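Inositol dehydrogenase (Lactobacillus casei, PDB 4MKX) is probably an NAD-dependent oxidoreductase of the Gfo/Idh/MocA family that dehydrogenates scyllo-inositol. Local coordinates at residues I20-L25 with Q46-V51; S167-P172 with Y259-E264. All coordinates share one frame; numbering follows the deposited sequence.

Contact 1: residues I20-L25 with Q46-V51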
# COMPACT_ATOMS: atom_id res chain seq x y z
N ILE A 20 -0.67 33.35 -28.28
CA ILE A 20 -0.45 32.01 -28.83
C ILE A 20 -1.54 31.64 -29.81
O ILE A 20 -2.71 31.93 -29.57
CB ILE A 20 -0.41 30.97 -27.68
CG1 ILE A 20 0.76 31.31 -26.75
CG2 ILE A 20 -0.28 29.55 -28.23
CD1 ILE A 20 0.89 30.40 -25.57
N GLY A 21 -1.17 31.01 -30.91
CA GLY A 21 -2.17 30.43 -31.79
C GLY A 21 -2.07 28.92 -31.72
O GLY A 21 -0.98 28.38 -31.59
N ILE A 22 -3.21 28.25 -31.81
CA ILE A 22 -3.24 26.80 -31.70
C ILE A 22 -3.84 26.19 -32.96
O ILE A 22 -4.75 26.77 -33.58
CB ILE A 22 -4.00 26.33 -30.43
CG1 ILE A 22 -3.80 24.83 -30.21
CG2 ILE A 22 -5.49 26.67 -30.50
CD1 ILE A 22 -4.21 24.37 -28.80
N VAL A 23 -3.33 25.04 -33.36
CA VAL A 23 -3.96 24.25 -34.41
C VAL A 23 -4.20 22.87 -33.84
O VAL A 23 -3.32 22.32 -33.16
CB VAL A 23 -3.11 24.18 -35.69
CG1 VAL A 23 -1.70 23.62 -35.41
CG2 VAL A 23 -3.82 23.35 -36.75
N GLY A 24 -5.38 22.31 -34.08
CA GLY A 24 -5.75 21.02 -33.55
C GLY A 24 -6.60 21.23 -32.31
O GLY A 24 -6.10 21.67 -31.27
N LEU A 25 -7.89 20.96 -32.43
CA LEU A 25 -8.79 21.15 -31.30
C LEU A 25 -9.55 19.86 -31.01
O LEU A 25 -10.74 19.88 -30.68
CB LEU A 25 -9.74 22.33 -31.56
CG LEU A 25 -9.07 23.70 -31.49
CD1 LEU A 25 -10.00 24.79 -32.01
CD2 LEU A 25 -8.63 24.02 -30.08
N GLN A 46 -4.83 33.64 -28.55
CA GLN A 46 -5.21 34.71 -29.47
C GLN A 46 -5.90 34.17 -30.71
O GLN A 46 -6.86 34.75 -31.21
CB GLN A 46 -3.96 35.49 -29.87
CG GLN A 46 -4.19 36.48 -31.00
CD GLN A 46 -4.94 37.72 -30.55
OE1 GLN A 46 -5.17 37.93 -29.36
NE2 GLN A 46 -5.32 38.56 -31.50
N ALA A 47 -5.41 33.03 -31.21
CA ALA A 47 -5.89 32.51 -32.48
C ALA A 47 -6.02 30.99 -32.44
O ALA A 47 -5.33 30.32 -31.67
CB ALA A 47 -4.96 32.92 -33.60
N ALA A 48 -6.92 30.46 -33.26
CA ALA A 48 -7.09 29.02 -33.41
C ALA A 48 -7.28 28.69 -34.88
O ALA A 48 -7.89 29.46 -35.63
CB ALA A 48 -8.29 28.54 -32.60
N THR A 49 -6.73 27.55 -35.30
CA THR A 49 -6.92 27.03 -36.66
C THR A 49 -7.59 25.67 -36.60
O THR A 49 -7.16 24.80 -35.84
CB THR A 49 -5.59 26.85 -37.40
OG1 THR A 49 -4.98 28.13 -37.62
CG2 THR A 49 -5.79 26.17 -38.76
N SER A 50 -8.66 25.50 -37.37
CA SER A 50 -9.29 24.20 -37.55
C SER A 50 -10.15 24.24 -38.80
O SER A 50 -10.65 25.30 -39.18
CB SER A 50 -10.15 23.83 -36.34
OG SER A 50 -10.82 22.60 -36.57
N VAL A 51 -10.32 23.09 -39.44
CA VAL A 51 -11.17 23.01 -40.62
C VAL A 51 -12.47 22.28 -40.25
O VAL A 51 -13.28 21.93 -41.11
CB VAL A 51 -10.43 22.38 -41.83
CG1 VAL A 51 -10.17 20.90 -41.58
CG2 VAL A 51 -11.20 22.60 -43.13
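Gly21 and Ala47 face each other where the two parallel strands run closest, their CA atoms 4.3 Å apart. A CB on Gly21 would probably lie too near the methyl of Ala47 for comfort, so a glycine beside an alanine suits this narrow place. The backbones are joined in the staggered fashion of a parallel sheet. Ile20 O accepts from Gln46 N at 2.9 Å and, weakly, from Ala47 N; Ile22 N then donates to Ala47 O at 3.0 Å. The shortest bond runs from Thr49 N to Ile22 O, at 2.7 Å.

Side chains fill both faces. On one, the branched Val23 and Thr49 stand side by side, and Val23 CG2, anti to the backbone N, packs 4.0 Å from Thr49 CB. On the other, Ile22 CG2 lies 4.0 Å from the small Ala48 CB, and Leu25 CD1 approaches the same methyl at 4.2 Å. Gln46 is buried too, its bent chain leading off so that NE2 hydrogen-bonds Glu67 OE2.

Past Val23 and Thr49 the strands end and the chains part. Gly24 is partly exposed, and its phi of 99° would jam a CB against the preceding carbonyl O, so glycine fits the turn. It is consistent with the first glycine of a Rossmann-type GxGxxG motif, which in such folds lies next to the dinucleotide.

This is the first beta-alpha-beta unit of the Rossmann fold. Helix 27-38 packs on Ile20, Ile22 and Leu25, while helix 72-78 meets Val23, Ala47 and Thr49 on the other face; Trp58 of helix 53-63 reaches Leu25, and strand 83-86 bonds to the far edge of strand 18-23.

Contact 2: residues S167-P172 with Y259-E264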
# COMPACT_ATOMS: atom_id res chain seq x y z
N SER A 167 8.88 0.01 -18.40
CA SER A 167 7.83 1.02 -18.48
C SER A 167 6.59 0.48 -19.17
O SER A 167 6.67 -0.20 -20.20
CB SER A 167 8.37 2.29 -19.18
OG SER A 167 7.64 3.43 -18.75
N TYR A 168 5.43 0.74 -18.56
CA TYR A 168 4.16 0.27 -19.09
C TYR A 168 3.32 1.48 -19.42
O TYR A 168 3.22 2.40 -18.61
CB TYR A 168 3.39 -0.48 -18.00
CG TYR A 168 3.79 -1.91 -17.72
CD1 TYR A 168 5.00 -2.45 -18.15
CD2 TYR A 168 2.94 -2.72 -16.99
CE1 TYR A 168 5.33 -3.78 -17.86
CE2 TYR A 168 3.26 -4.03 -16.70
CZ TYR A 168 4.44 -4.56 -17.13
OH TYR A 168 4.72 -5.87 -16.84
N SER A 169 2.70 1.47 -20.59
CA SER A 169 1.67 2.45 -20.93
C SER A 169 0.47 1.68 -21.46
O SER A 169 0.50 1.16 -22.58
CB SER A 169 2.16 3.43 -22.00
OG SER A 169 3.21 4.24 -21.49
N ILE A 170 -0.60 1.60 -20.67
CA ILE A 170 -1.78 0.82 -21.08
C ILE A 170 -3.05 1.67 -20.97
O ILE A 170 -3.43 2.10 -19.88
CB ILE A 170 -1.94 -0.45 -20.24
CG1 ILE A 170 -0.60 -1.19 -20.09
CG2 ILE A 170 -2.96 -1.39 -20.88
CD1 ILE A 170 -0.69 -2.44 -19.19
N ASP A 171 -3.70 1.92 -22.11
CA ASP A 171 -4.92 2.71 -22.14
C ASP A 171 -6.07 1.90 -21.59
O ASP A 171 -6.06 0.67 -21.66
CB ASP A 171 -5.25 3.14 -23.58
CG ASP A 171 -4.71 4.51 -23.94
OD1 ASP A 171 -4.29 5.27 -23.04
OD2 ASP A 171 -4.72 4.84 -25.14
N PRO A 172 -7.08 2.58 -21.05
CA PRO A 172 -8.23 1.89 -20.44
C PRO A 172 -9.09 1.16 -21.46
O PRO A 172 -9.26 1.62 -22.59
CB PRO A 172 -9.03 3.03 -19.81
CG PRO A 172 -8.64 4.24 -20.57
CD PRO A 172 -7.20 4.05 -20.92
N TYR A 259 -6.18 3.83 -16.38
CA TYR A 259 -5.04 4.24 -17.17
C TYR A 259 -3.77 3.83 -16.45
O TYR A 259 -3.45 4.39 -15.39
CB TYR A 259 -5.08 5.76 -17.33
CG TYR A 259 -4.00 6.38 -18.20
CD1 TYR A 259 -3.77 5.93 -19.49
CD2 TYR A 259 -3.26 7.45 -17.73
CE1 TYR A 259 -2.79 6.52 -20.28
CE2 TYR A 259 -2.29 8.05 -18.51
CZ TYR A 259 -2.06 7.58 -19.79
OH TYR A 259 -1.09 8.16 -20.59
N HIS A 260 -3.05 2.85 -16.98
CA HIS A 260 -1.89 2.32 -16.26
C HIS A 260 -0.61 2.79 -16.92
O HIS A 260 -0.22 2.29 -17.98
CB HIS A 260 -1.90 0.80 -16.19
CG HIS A 260 -0.86 0.24 -15.28
ND1 HIS A 260 -1.15 -0.24 -14.02
CD2 HIS A 260 0.48 0.10 -15.43
CE1 HIS A 260 -0.04 -0.67 -13.45
NE2 HIS A 260 0.97 -0.48 -14.28
N VAL A 261 0.04 3.77 -16.30
CA VAL A 261 1.35 4.24 -16.75
C VAL A 261 2.28 4.11 -15.55
O VAL A 261 2.07 4.73 -14.51
CB VAL A 261 1.30 5.68 -17.25
CG1 VAL A 261 2.70 6.21 -17.49
CG2 VAL A 261 0.52 5.73 -18.56
N GLU A 262 3.29 3.27 -15.70
CA GLU A 262 4.13 2.88 -14.58
C GLU A 262 5.55 2.79 -15.12
O GLU A 262 5.75 2.30 -16.23
CB GLU A 262 3.71 1.51 -14.04
CG GLU A 262 4.61 0.97 -12.91
CD GLU A 262 4.39 -0.48 -12.62
OE1 GLU A 262 3.62 -1.14 -13.36
OE2 GLU A 262 5.00 -1.00 -11.65
N THR A 263 6.51 3.30 -14.36
CA THR A 263 7.92 3.17 -14.75
C THR A 263 8.72 2.69 -13.57
O THR A 263 8.68 3.28 -12.49
CB THR A 263 8.47 4.51 -15.25
OG1 THR A 263 7.69 4.93 -16.38
CG2 THR A 263 9.91 4.36 -15.70
N GLU A 264 9.47 1.61 -13.79
CA GLU A 264 10.30 1.01 -12.77
C GLU A 264 11.75 1.18 -13.17
O GLU A 264 12.11 0.94 -14.33
CB GLU A 264 9.97 -0.49 -12.71
CG GLU A 264 10.95 -1.34 -11.97
CD GLU A 264 10.59 -2.79 -12.14
OE1 GLU A 264 9.65 -3.24 -11.44
OE2 GLU A 264 11.20 -3.48 -12.98
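Asp171 OD1 comes to the edge of the Tyr259 ring, near its plane and 3.4 Å from CE1, while Val261 CG2 sits over one face of that ring, toward its rim. The His260 ring is held by its edge: its CD2 touches Tyr168 CB at 3.9 Å, and its NE2 donates, almost in the ring plane, to the anti side of Glu262 OE1 at 2.9 Å, though well out of the carboxylate plane (34°). Its ND1 is hydrogen-bonded to His257 NE2. The Tyr168 ring slants across it, the planes 48° apart.

Apart from Tyr259, which comes just before its strand, these groups ride on an antiparallel strand pair in the large mixed sheet of the Gfo/Idh/MocA C-terminal domain. Tyr168 with Glu262 and Ile170 with His260 are the hydrogen-bonded pairs; Tyr168 N reaches Glu262 O at 2.8 Å.

The face carrying Tyr168, His260 and Glu262 meets the second subunit. Arg273 of that subunit forms a salt bridge with Glu262 OE1, and Glu264 of the second subunit hydrogen-bonds Tyr168 OH, while Arg166 of Glu262's own chain makes a salt bridge to OE2. A long acid, extended with CG anti to the backbone N (chi1 176°), can thus serve three partners. A leucine in place of His260 would probably leave both Glu262 OE1 and His257 NE2 without their ring-nitrogen partners.

The opposite face bears small polar residues and Val261. Here Ser167 OG and Thr263 OG1 lie 2.8 Å apart, the serine hydroxyl also hydrogen-bonded to Asp199 OD1 and the threonine hydroxyl to Tyr147 OH.

Contacts 1 and 2 follow one another along the chain, the first complete before the second begins, and they share no sheet. Contact 1 belongs to the parallel sheet of the N-terminal Rossmann domain, contact 2 to the mixed sheet of the C-terminal domain. Their centres are 30 Å apart, on opposite sides of the chain's centre, with nearest atoms about 17 Å from each other. The separation is consistent with a two-domain division of labour: the strand pair of 20-25 and 46-51 lies in the part that probably binds the dinucleotide, whereas 167-172 and 259-264 present one face of their sheet to a neighbouring subunit of the four-chain assembly.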